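Long-range contacts in pectate lyase (Bacillus, PDB 3VMV), which probably cleaves polygalacturonate by elimination, as a secreted pectate lyase of polysaccharide lyase family 1 built on a parallel beta-helix: residues A[17-28]-A[46-56]; A[58-69]-A[92-102]. One frame throughout, in Å; residues are numbered along the deposited sequence.

Interaction 1: residues A[17-28]-A[46-56]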
loop_
_atom_site.group_PDB
_atom_site.type_symbol
_atom_site.label_atom_id
_atom_site.label_comp_id
_atom_site.label_asym_id
_atom_site.label_seq_id
_atom_site.Cartn_x
_atom_site.Cartn_y
_atom_site.Cartn_z
ATOM N N GLY A 17 14.207 10.814 3.110
ATOM C CA GLY A 17 15.113 11.459 4.053
ATOM C C GLY A 17 16.534 11.527 3.564
ATOM O O GLY A 17 17.431 11.839 4.339
ATOM N N ALA A 18 16.758 11.221 2.290
ATOM C CA ALA A 18 18.126 11.199 1.771
ATOM C C ALA A 18 18.787 12.572 1.870
ATOM O O ALA A 18 18.166 13.598 1.592
ATOM C CB ALA A 18 18.146 10.704 0.339
ATOM N N GLY A 19 20.052 12.579 2.289
ATOM C CA GLY A 19 20.846 13.796 2.239
ATOM C C GLY A 19 20.674 14.722 3.435
ATOM O O GLY A 19 20.861 15.935 3.327
ATOM N N GLY A 20 20.312 14.150 4.576
ATOM C CA GLY A 20 20.241 14.901 5.813
ATOM C C GLY A 20 20.798 14.095 6.972
ATOM O O GLY A 20 21.859 13.474 6.881
ATOM N N ARG A 21 20.074 14.103 8.071
ATOM C CA ARG A 21 20.479 13.410 9.272
ATOM C C ARG A 21 20.098 11.942 9.225
ATOM O O ARG A 21 19.131 11.561 8.539
ATOM C CB ARG A 21 19.815 14.059 10.489
ATOM C CG ARG A 21 20.352 15.436 10.798
ATOM C CD ARG A 21 19.885 15.957 12.156
ATOM N NE ARG A 21 20.087 17.402 12.257
ATOM C CZ ARG A 21 20.141 18.077 13.404
ATOM N NH1 ARG A 21 20.014 17.435 14.560
ATOM N NH2 ARG A 21 20.327 19.392 13.397
ATOM N N VAL A 22 20.876 11.136 9.947
ATOM C CA VAL A 22 20.604 9.703 10.108
ATOM C C VAL A 22 20.496 9.376 11.573
ATOM O O VAL A 22 21.355 9.770 12.369
ATOM C CB VAL A 22 21.726 8.837 9.462
ATOM C CG1 VAL A 22 21.464 7.338 9.621
ATOM C CG2 VAL A 22 21.870 9.201 7.995
ATOM N N GLU A 23 19.448 8.661 11.943
ATOM C CA GLU A 23 19.257 8.199 13.287
ATOM C C GLU A 23 18.921 6.745 13.242
ATOM O O GLU A 23 18.329 6.262 12.239
ATOM C CB GLU A 23 18.103 8.959 13.942
ATOM C CG GLU A 23 18.444 10.371 14.340
ATOM C CD GLU A 23 19.328 10.467 15.609
ATOM O OE1 GLU A 23 19.347 9.557 16.470
ATOM O OE2 GLU A 23 19.975 11.493 15.787
ATOM N N TYR A 24 19.260 6.052 14.307
ATOM C CA TYR A 24 18.861 4.682 14.489
ATOM C C TYR A 24 17.914 4.585 15.673
ATOM O O TYR A 24 18.227 5.069 16.776
ATOM C CB TYR A 24 20.059 3.802 14.728
ATOM C CG TYR A 24 20.898 3.506 13.489
ATOM C CD1 TYR A 24 21.786 4.457 12.981
ATOM C CD2 TYR A 24 20.816 2.273 12.876
ATOM C CE1 TYR A 24 22.566 4.164 11.845
ATOM C CE2 TYR A 24 21.592 1.966 11.785
ATOM C CZ TYR A 24 22.448 2.919 11.266
ATOM O OH TYR A 24 23.208 2.579 10.163
ATOM N N ALA A 25 16.795 3.900 15.465
ATOM C CA ALA A 25 15.800 3.796 16.527
ATOM C C ALA A 25 15.364 2.360 16.695
ATOM O O ALA A 25 15.246 1.620 15.723
ATOM C CB ALA A 25 14.574 4.634 16.158
ATOM N N SER A 26 15.077 1.968 17.920
ATOM C CA SER A 26 14.617 0.612 18.168
ATOM C C SER A 26 13.360 0.586 19.010
ATOM O O SER A 26 12.922 -0.474 19.417
ATOM C CB SER A 26 15.710 -0.228 18.836
ATOM O OG SER A 26 16.220 0.459 19.965
ATOM N N THR A 27 12.770 1.752 19.262
ATOM C CA THR A 27 11.464 1.785 19.954
ATOM C C THR A 27 10.595 2.856 19.310
ATOM O O THR A 27 11.101 3.787 18.651
ATOM C CB THR A 27 11.600 2.153 21.459
ATOM O OG1 THR A 27 12.061 3.516 21.567
ATOM C CG2 THR A 27 12.561 1.179 22.200
ATOM N N GLY A 28 9.279 2.748 19.495
ATOM C CA GLY A 28 8.385 3.748 18.948
ATOM C C GLY A 28 8.611 5.099 19.599
ATOM O O GLY A 28 8.461 6.136 18.946
ATOM N N GLU A 46 14.360 19.479 7.310
ATOM C CA GLU A 46 15.690 18.891 7.071
ATOM C C GLU A 46 15.487 17.380 6.873
ATOM O O GLU A 46 14.934 16.725 7.738
ATOM C CB GLU A 46 16.606 19.129 8.270
ATOM C CG GLU A 46 18.013 18.580 7.999
ATOM C CD GLU A 46 18.909 18.648 9.205
ATOM O OE1 GLU A 46 18.404 18.536 10.348
ATOM O OE2 GLU A 46 20.132 18.803 9.001
ATOM N N PRO A 47 15.967 16.824 5.757
ATOM C CA PRO A 47 15.732 15.375 5.529
ATOM C C PRO A 47 16.268 14.516 6.674
ATOM O O PRO A 47 17.357 14.793 7.216
ATOM C CB PRO A 47 16.498 15.083 4.226
ATOM C CG PRO A 47 16.493 16.398 3.492
ATOM C CD PRO A 47 16.522 17.501 4.572
ATOM N N LEU A 48 15.495 13.478 7.021
ATOM C CA LEU A 48 15.801 12.614 8.144
ATOM C C LEU A 48 15.571 11.170 7.718
ATOM O O LEU A 48 14.502 10.823 7.257
ATOM C CB LEU A 48 14.877 12.953 9.328
ATOM C CG LEU A 48 15.033 12.057 10.576
ATOM C CD1 LEU A 48 16.432 12.096 11.182
ATOM C CD2 LEU A 48 13.963 12.403 11.641
ATOM N N THR A 49 16.597 10.347 7.846
ATOM C CA THR A 49 16.456 8.912 7.662
ATOM C C THR A 49 16.514 8.276 9.035
ATOM O O THR A 49 17.445 8.538 9.814
ATOM C CB THR A 49 17.604 8.367 6.784
ATOM O OG1 THR A 49 17.443 8.898 5.463
ATOM C CG2 THR A 49 17.573 6.845 6.716
ATOM N N ILE A 50 15.490 7.484 9.360
ATOM C CA ILE A 50 15.450 6.730 10.596
ATOM C C ILE A 50 15.608 5.247 10.248
ATOM O O ILE A 50 14.700 4.656 9.622
ATOM C CB ILE A 50 14.092 6.924 11.294
ATOM C CG1 ILE A 50 13.855 8.418 11.521
ATOM C CG2 ILE A 50 14.097 6.138 12.594
ATOM C CD1 ILE A 50 12.489 8.745 12.162
ATOM N N TYR A 51 16.765 4.681 10.585
ATOM C CA TYR A 51 16.973 3.233 10.463
ATOM C C TYR A 51 16.390 2.534 11.669
ATOM O O TYR A 51 16.742 2.850 12.814
ATOM C CB TYR A 51 18.454 2.901 10.333
ATOM C CG TYR A 51 18.999 3.236 8.982
ATOM C CD1 TYR A 51 18.560 2.519 7.856
ATOM C CD2 TYR A 51 19.923 4.281 8.804
ATOM C CE1 TYR A 51 19.043 2.827 6.588
ATOM C CE2 TYR A 51 20.401 4.601 7.502
ATOM C CZ TYR A 51 19.940 3.874 6.416
ATOM O OH TYR A 51 20.382 4.163 5.118
ATOM N N VAL A 52 15.536 1.551 11.425
ATOM C CA VAL A 52 14.848 0.866 12.506
ATOM C C VAL A 52 15.536 -0.485 12.721
ATOM O O VAL A 52 15.555 -1.369 11.819
ATOM C CB VAL A 52 13.364 0.665 12.176
ATOM C CG1 VAL A 52 12.658 -0.023 13.327
ATOM C CG2 VAL A 52 12.690 2.023 11.891
ATOM N N ASN A 53 16.140 -0.615 13.899
ATOM C CA ASN A 53 16.913 -1.808 14.240
ATOM C C ASN A 53 16.441 -2.489 15.523
ATOM O O ASN A 53 17.224 -3.108 16.245
ATOM C CB ASN A 53 18.428 -1.512 14.275
ATOM C CG ASN A 53 18.827 -0.456 15.311
ATOM O OD1 ASN A 53 17.997 0.045 16.068
ATOM N ND2 ASN A 53 20.133 -0.141 15.367
ATOM N N GLY A 54 15.141 -2.426 15.768
ATOM C CA GLY A 54 14.555 -3.160 16.868
ATOM C C GLY A 54 13.085 -3.315 16.616
ATOM O O GLY A 54 12.585 -2.802 15.619
ATOM N N THR A 55 12.387 -4.024 17.502
ATOM C CA THR A 55 10.955 -4.274 17.311
ATOM C C THR A 55 10.119 -3.192 18.000
ATOM O O THR A 55 10.203 -2.999 19.211
ATOM C CB THR A 55 10.576 -5.661 17.829
ATOM O OG1 THR A 55 11.310 -6.649 17.080
ATOM C CG2 THR A 55 9.074 -5.944 17.638
ATOM N N ILE A 56 9.400 -2.444 17.175
ATOM C CA ILE A 56 8.524 -1.361 17.615
ATOM C C ILE A 56 7.165 -1.933 18.017
ATOM O O ILE A 56 6.626 -2.779 17.321
ATOM C CB ILE A 56 8.332 -0.390 16.446
ATOM C CG1 ILE A 56 9.665 -0.066 15.765
ATOM C CG2 ILE A 56 7.549 0.859 16.884
ATOM C CD1 ILE A 56 10.740 0.468 16.756
HETATM O O HOH W 1 19.496 11.363 5.711
#
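Tyr51 lays its CB over one face of the Tyr24 ring, 3.8 Å from the ring centroid, a CH-pi contact. The two side chains lie next to each other and point the same way because each has CG anti to its carbonyl carbon (chi1 about -75° in both); their ring planes are 33° apart. The Tyr51 ring takes Thr49 CG2 over one face, while Val22 CG1 reaches its edge, 3.5 Å from Tyr51 CD2. The guanidinium of Arg21 has Glu46 OE2 at its edge, in plane, and OE1 approaching obliquely; Arg21 NE to Glu46 OE1 is 2.8 Å, a salt bridge whose hydrogen bond is weak because the N-H is bent to 118°. An alanine in place of Glu46 is likely to leave the Arg21 guanidinium without this countercharge and freer to swing.

Strands 21-25 and 48-52, which carry most of these groups, run parallel at the N-terminal end of the beta-helix. Arg21, Glu23 and Ala25 each give an N-H to one strand residue or Pro47 and take one back on the carbonyl, as Thr49 N to Arg21 O (2.9 Å) illustrates. On the face away from the two tyrosines, Ala25 sets CB against Ile50 CG2 (3.9 Å) and also touches Ile31 of helix 28-40, its small size suiting a place so close to the helix. At Gly17 and Gly20 a CB would run into Leu48 O and Pro47 O respectively, which suits glycine to both places. One water donates to Gly17 O and Arg21 O and accepts from Gly20 N and Thr49 OG1.

Interaction 2: residues A[58-69]-A[92-102]. With SO4 (sulfate ion), chain B.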
loop_
_atom_site.group_PDB
_atom_site.type_symbol
_atom_site.label_atom_id
_atom_site.label_comp_id
_atom_site.label_asym_id
_atom_site.label_seq_id
_atom_site.Cartn_x
_atom_site.Cartn_y
_atom_site.Cartn_z
ATOM N N GLN A 58 3.329 -1.538 20.704
ATOM C CA GLN A 58 2.505 -0.657 21.534
ATOM C C GLN A 58 3.210 -0.321 22.856
ATOM O O GLN A 58 3.203 0.832 23.310
ATOM C CB GLN A 58 1.143 -1.330 21.821
ATOM C CG GLN A 58 0.273 -1.495 20.591
ATOM C CD GLN A 58 -0.228 -0.174 20.069
ATOM O OE1 GLN A 58 -0.408 0.777 20.837
ATOM N NE2 GLN A 58 -0.481 -0.107 18.769
ATOM N N GLY A 59 3.807 -1.332 23.487
ATOM C CA GLY A 59 4.438 -1.159 24.779
ATOM C C GLY A 59 5.606 -0.180 24.764
ATOM O O GLY A 59 5.872 0.457 25.781
ATOM N N ASN A 60 6.296 -0.046 23.620
ATOM C CA ASN A 60 7.444 0.875 23.600
ATOM C C ASN A 60 7.215 2.165 22.800
ATOM O O ASN A 60 8.165 2.890 22.507
ATOM C CB ASN A 60 8.782 0.172 23.217
ATOM C CG ASN A 60 8.823 -0.321 21.756
ATOM O OD1 ASN A 60 8.208 0.254 20.843
ATOM N ND2 ASN A 60 9.641 -1.380 21.539
ATOM N N SER A 61 5.945 2.443 22.495
ATOM C CA SER A 61 5.527 3.636 21.724
ATOM C C SER A 61 4.563 4.462 22.552
ATOM O O SER A 61 3.770 3.907 23.324
ATOM C CB SER A 61 4.817 3.225 20.428
ATOM O OG SER A 61 5.710 2.412 19.664
ATOM N N PRO A 62 4.634 5.776 22.398
ATOM C CA PRO A 62 3.849 6.667 23.265
ATOM C C PRO A 62 2.420 6.919 22.769
ATOM O O PRO A 62 1.614 7.410 23.568
ATOM C CB PRO A 62 4.644 7.970 23.226
ATOM C CG PRO A 62 5.275 7.959 21.837
ATOM C CD PRO A 62 5.622 6.510 21.576
ATOM N N GLN A 63 2.131 6.653 21.499
ATOM C CA GLN A 63 0.767 6.730 20.951
ATOM C C GLN A 63 0.421 5.369 20.376
ATOM O O GLN A 63 1.298 4.511 20.251
ATOM C CB GLN A 63 0.682 7.769 19.819
ATOM C CG GLN A 63 1.011 9.171 20.315
ATOM C CD GLN A 63 1.115 10.175 19.185
ATOM O OE1 GLN A 63 0.234 10.266 18.332
ATOM N NE2 GLN A 63 2.203 10.921 19.172
ATOM N N SER A 64 -0.839 5.177 19.999
ATOM C CA SER A 64 -1.279 3.862 19.507
ATOM C C SER A 64 -0.889 3.593 18.049
ATOM O O SER A 64 -1.202 2.538 17.506
ATOM C CB SER A 64 -2.802 3.718 19.633
ATOM O OG SER A 64 -3.174 3.701 20.999
ATOM N N LEU A 65 -0.217 4.556 17.427
ATOM C CA LEU A 65 0.344 4.415 16.077
ATOM C C LEU A 65 1.568 5.307 16.009
ATOM O O LEU A 65 1.786 6.095 16.918
ATOM C CB LEU A 65 -0.688 4.790 15.003
ATOM C CG LEU A 65 -1.449 6.107 15.113
ATOM C CD1 LEU A 65 -0.553 7.300 14.753
ATOM C CD2 LEU A 65 -2.661 6.078 14.197
ATOM N N ILE A 66 2.395 5.127 14.977
ATOM C CA ILE A 66 3.554 5.982 14.748
ATOM C C ILE A 66 3.068 7.097 13.842
ATOM O O ILE A 66 2.689 6.861 12.691
ATOM C CB ILE A 66 4.680 5.170 14.064
ATOM C CG1 ILE A 66 5.119 4.012 14.976
ATOM C CG2 ILE A 66 5.862 6.093 13.738
ATOM C CD1 ILE A 66 5.667 4.449 16.335
ATOM N N ASP A 67 3.024 8.303 14.387
ATOM C CA ASP A 67 2.326 9.442 13.804
ATOM C C ASP A 67 3.324 10.282 13.008
ATOM O O ASP A 67 3.989 11.183 13.547
ATOM C CB ASP A 67 1.723 10.239 14.980
ATOM C CG ASP A 67 0.456 11.050 14.649
ATOM O OD1 ASP A 67 -0.096 10.969 13.568
ATOM O OD2 ASP A 67 0.028 11.808 15.553
ATOM N N VAL A 68 3.381 10.024 11.703
ATOM C CA VAL A 68 4.171 10.862 10.771
ATOM C C VAL A 68 3.329 12.059 10.371
ATOM O O VAL A 68 2.649 12.076 9.343
ATOM C CB VAL A 68 4.698 10.056 9.561
ATOM C CG1 VAL A 68 5.613 10.951 8.699
ATOM C CG2 VAL A 68 5.439 8.814 10.048
ATOM N N LYS A 69 3.324 13.056 11.264
ATOM C CA LYS A 69 2.442 14.203 11.210
ATOM C C LYS A 69 3.204 15.329 11.862
ATOM O O LYS A 69 3.933 15.126 12.832
ATOM C CB LYS A 69 1.168 13.933 12.030
ATOM C CG LYS A 69 0.122 15.021 11.883
ATOM C CD LYS A 69 -1.047 14.797 12.851
ATOM C CE LYS A 69 -1.887 13.594 12.396
ATOM N NZ LYS A 69 -3.191 13.611 13.110
ATOM N N PHE A 92 7.606 -3.895 13.151
ATOM C CA PHE A 92 6.553 -3.177 13.878
ATOM C C PHE A 92 5.513 -4.239 14.196
ATOM O O PHE A 92 4.796 -4.681 13.305
ATOM C CB PHE A 92 5.926 -2.074 12.996
ATOM C CG PHE A 92 6.855 -0.939 12.665
ATOM C CD1 PHE A 92 6.653 0.328 13.213
ATOM C CD2 PHE A 92 7.926 -1.136 11.811
ATOM C CE1 PHE A 92 7.511 1.383 12.923
ATOM C CE2 PHE A 92 8.815 -0.064 11.526
ATOM C CZ PHE A 92 8.581 1.183 12.070
ATOM N N ASP A 93 5.466 -4.669 15.454
ATOM C CA ASP A 93 4.599 -5.758 15.889
ATOM C C ASP A 93 3.424 -5.153 16.656
ATOM O O ASP A 93 3.567 -4.689 17.799
ATOM C CB ASP A 93 5.397 -6.719 16.766
ATOM C CG ASP A 93 4.547 -7.872 17.290
ATOM O OD1 ASP A 93 3.345 -7.967 16.930
ATOM O OD2 ASP A 93 5.099 -8.687 18.070
ATOM N N GLY A 94 2.275 -5.091 15.978
ATOM C CA GLY A 94 1.068 -4.621 16.638
ATOM C C GLY A 94 0.910 -3.128 16.621
ATOM O O GLY A 94 0.025 -2.617 17.336
ATOM N N ILE A 95 1.727 -2.416 15.841
ATOM C CA ILE A 95 1.582 -0.949 15.767
ATOM C C ILE A 95 1.923 -0.558 14.353
ATOM O O ILE A 95 2.894 -1.068 13.788
ATOM C CB ILE A 95 2.468 -0.178 16.807
ATOM C CG1 ILE A 95 2.130 1.308 16.746
ATOM C CG2 ILE A 95 3.956 -0.492 16.617
ATOM C CD1 ILE A 95 2.681 2.120 17.945
ATOM N N GLY A 96 1.089 0.303 13.795
ATOM C CA GLY A 96 1.257 0.759 12.431
ATOM C C GLY A 96 1.700 2.191 12.318
ATOM O O GLY A 96 1.867 2.914 13.309
ATOM N N ILE A 97 1.980 2.576 11.082
ATOM C CA ILE A 97 2.414 3.935 10.756
ATOM C C ILE A 97 1.317 4.705 10.063
ATOM O O ILE A 97 0.627 4.157 9.208
ATOM C CB ILE A 97 3.624 3.856 9.784
ATOM C CG1 ILE A 97 4.775 3.131 10.485
ATOM C CG2 ILE A 97 4.063 5.276 9.382
ATOM C CD1 ILE A 97 5.989 2.783 9.525
ATOM N N ARG A 98 1.137 5.978 10.424
ATOM C CA ARG A 98 0.194 6.839 9.729
ATOM C C ARG A 98 0.928 8.018 9.141
ATOM O O ARG A 98 1.650 8.715 9.846
ATOM C CB ARG A 98 -0.965 7.318 10.616
ATOM C CG ARG A 98 -1.977 8.189 9.865
ATOM C CD ARG A 98 -3.183 8.522 10.750
ATOM N NE ARG A 98 -2.752 9.329 11.886
ATOM C CZ ARG A 98 -3.516 9.581 12.962
ATOM N NH1 ARG A 98 -3.038 10.358 13.923
ATOM N NH2 ARG A 98 -4.727 9.048 13.075
ATOM N N LEU A 99 0.708 8.260 7.860
ATOM C CA LEU A 99 1.250 9.461 7.224
ATOM C C LEU A 99 0.144 10.465 7.044
ATOM O O LEU A 99 -0.842 10.175 6.342
ATOM C CB LEU A 99 1.872 9.107 5.873
ATOM C CG LEU A 99 2.931 7.987 5.788
ATOM C CD1 LEU A 99 3.510 7.972 4.338
ATOM C CD2 LEU A 99 4.015 8.044 6.804
ATOM N N SER A 100 0.280 11.654 7.611
ATOM C CA SER A 100 -0.783 12.657 7.541
ATOM C C SER A 100 -0.196 13.976 7.024
ATOM O O SER A 100 0.726 14.531 7.628
ATOM C CB SER A 100 -1.396 12.831 8.935
ATOM O OG SER A 100 -2.220 13.980 8.987
ATOM N N ASN A 101 -0.711 14.433 5.892
ATOM C CA ASN A 101 -0.147 15.582 5.171
ATOM C C ASN A 101 1.379 15.497 5.103
ATOM O O ASN A 101 2.116 16.429 5.400
ATOM C CB ASN A 101 -0.621 16.912 5.766
ATOM C CG ASN A 101 -0.560 18.056 4.752
ATOM O OD1 ASN A 101 -0.322 17.860 3.570
ATOM N ND2 ASN A 101 -0.799 19.295 5.253
ATOM N N ALA A 102 1.811 14.305 4.713
ATOM C CA ALA A 102 3.204 13.946 4.684
ATOM C C ALA A 102 3.697 13.914 3.247
ATOM O O ALA A 102 3.008 13.380 2.385
ATOM C CB ALA A 102 3.367 12.575 5.357
HETATM S S SO4 B . -5.892 9.700 16.486
HETATM O O1 SO4 B . -5.241 8.629 17.225
HETATM O O2 SO4 B . -4.973 10.790 16.238
HETATM O O3 SO4 B . -6.390 9.166 15.220
HETATM O O4 SO4 B . -6.991 10.237 17.271
HETATM O O HOH W 2 2.364 -4.314 20.114
HETATM O O HOH W 3 -1.411 1.094 15.219
HETATM O O HOH W 4 -0.226 10.819 10.981
#
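Ile66 and Val68 of strand 66-68 lie beside Ile97 and Leu99 of strand 97-100 as parallel neighbours, the stacking of successive coils that defines a parallel beta-helix. Backbone bonds pass to and fro: Ile66 N to Gly96 O, Arg98 N to Ile66 O, Val68 N to Arg98 O and Ser100 N to Val68 O.

Apolar packing fills the face carrying Ile66, Val68, Ile97 and Leu99, where branched aliphatics suit the buried interior. Val68 and Leu99 lie side by side, with Val68 CB pressed tightly on Leu99 CD2 at 3.5 Å. Ile66 CG1 meets the edge of the Phe92 ring, and Ile97 CD1 covers one of that ring's faces. Ile95, whose CG1 stands opposite the backbone N (chi1 -174°), extends CD1 across to Ser61 CB and Ile66 CD1.

Among amide contacts, Gln58 bends at chi2 (-69°) to bring NE2 between two carbonyls. Both hydrogens are used, toward Gly94 O (2.9 Å) and Ser64 O (3.0 Å), and both acceptors lie close to the amide plane, which fixes the rotation of the group. Gly94 has a positive phi (86°), at which a side chain would jam against the preceding carbonyl.

Charges gather on the other face. Arg98 presents its guanidinium edge to Asp67 OD1, 3.0 Å from NH1, though the carboxylate is met from above its plane; Glu119 is a second acidic partner, at NH2. Leu65 CD2 covers one guanidinium face. Lys69 NZ lies near Arg98 NH1 without bonding to it, in the neighbourhood of Asp67 and the sulfate, its aliphatic chain running past Ser100, whose OG bonds to Asp127. A sulfate ion, probably from the crystallisation liquor, accepts Arg98 NH1 on O2 and NH2 on O3, the latter at 2.7 Å.

How the interactions relate
From the N terminus, interaction 1 comes first: strand 21-25 leads into helix 28-40, and the return along 46-56 closes a loop of 17 intervening residues that are mostly helical. Interaction 2 opens only after that, its 58-69 segment being joined to 92-102 through strand 78-85, so the two contacts stand in series and neither nests in nor crosses the other. Strand 78-85 pairs with both 48-52 and 97-103, linking the two contacts through the fold. They also touch directly: Thr55 O with Asn60 ND2 and Ile56 O with Asp93 N are probable hydrogen bonds, while Gly28 packs on Ser61. Together they tie the N-terminal helix to the first coils of the beta-helix.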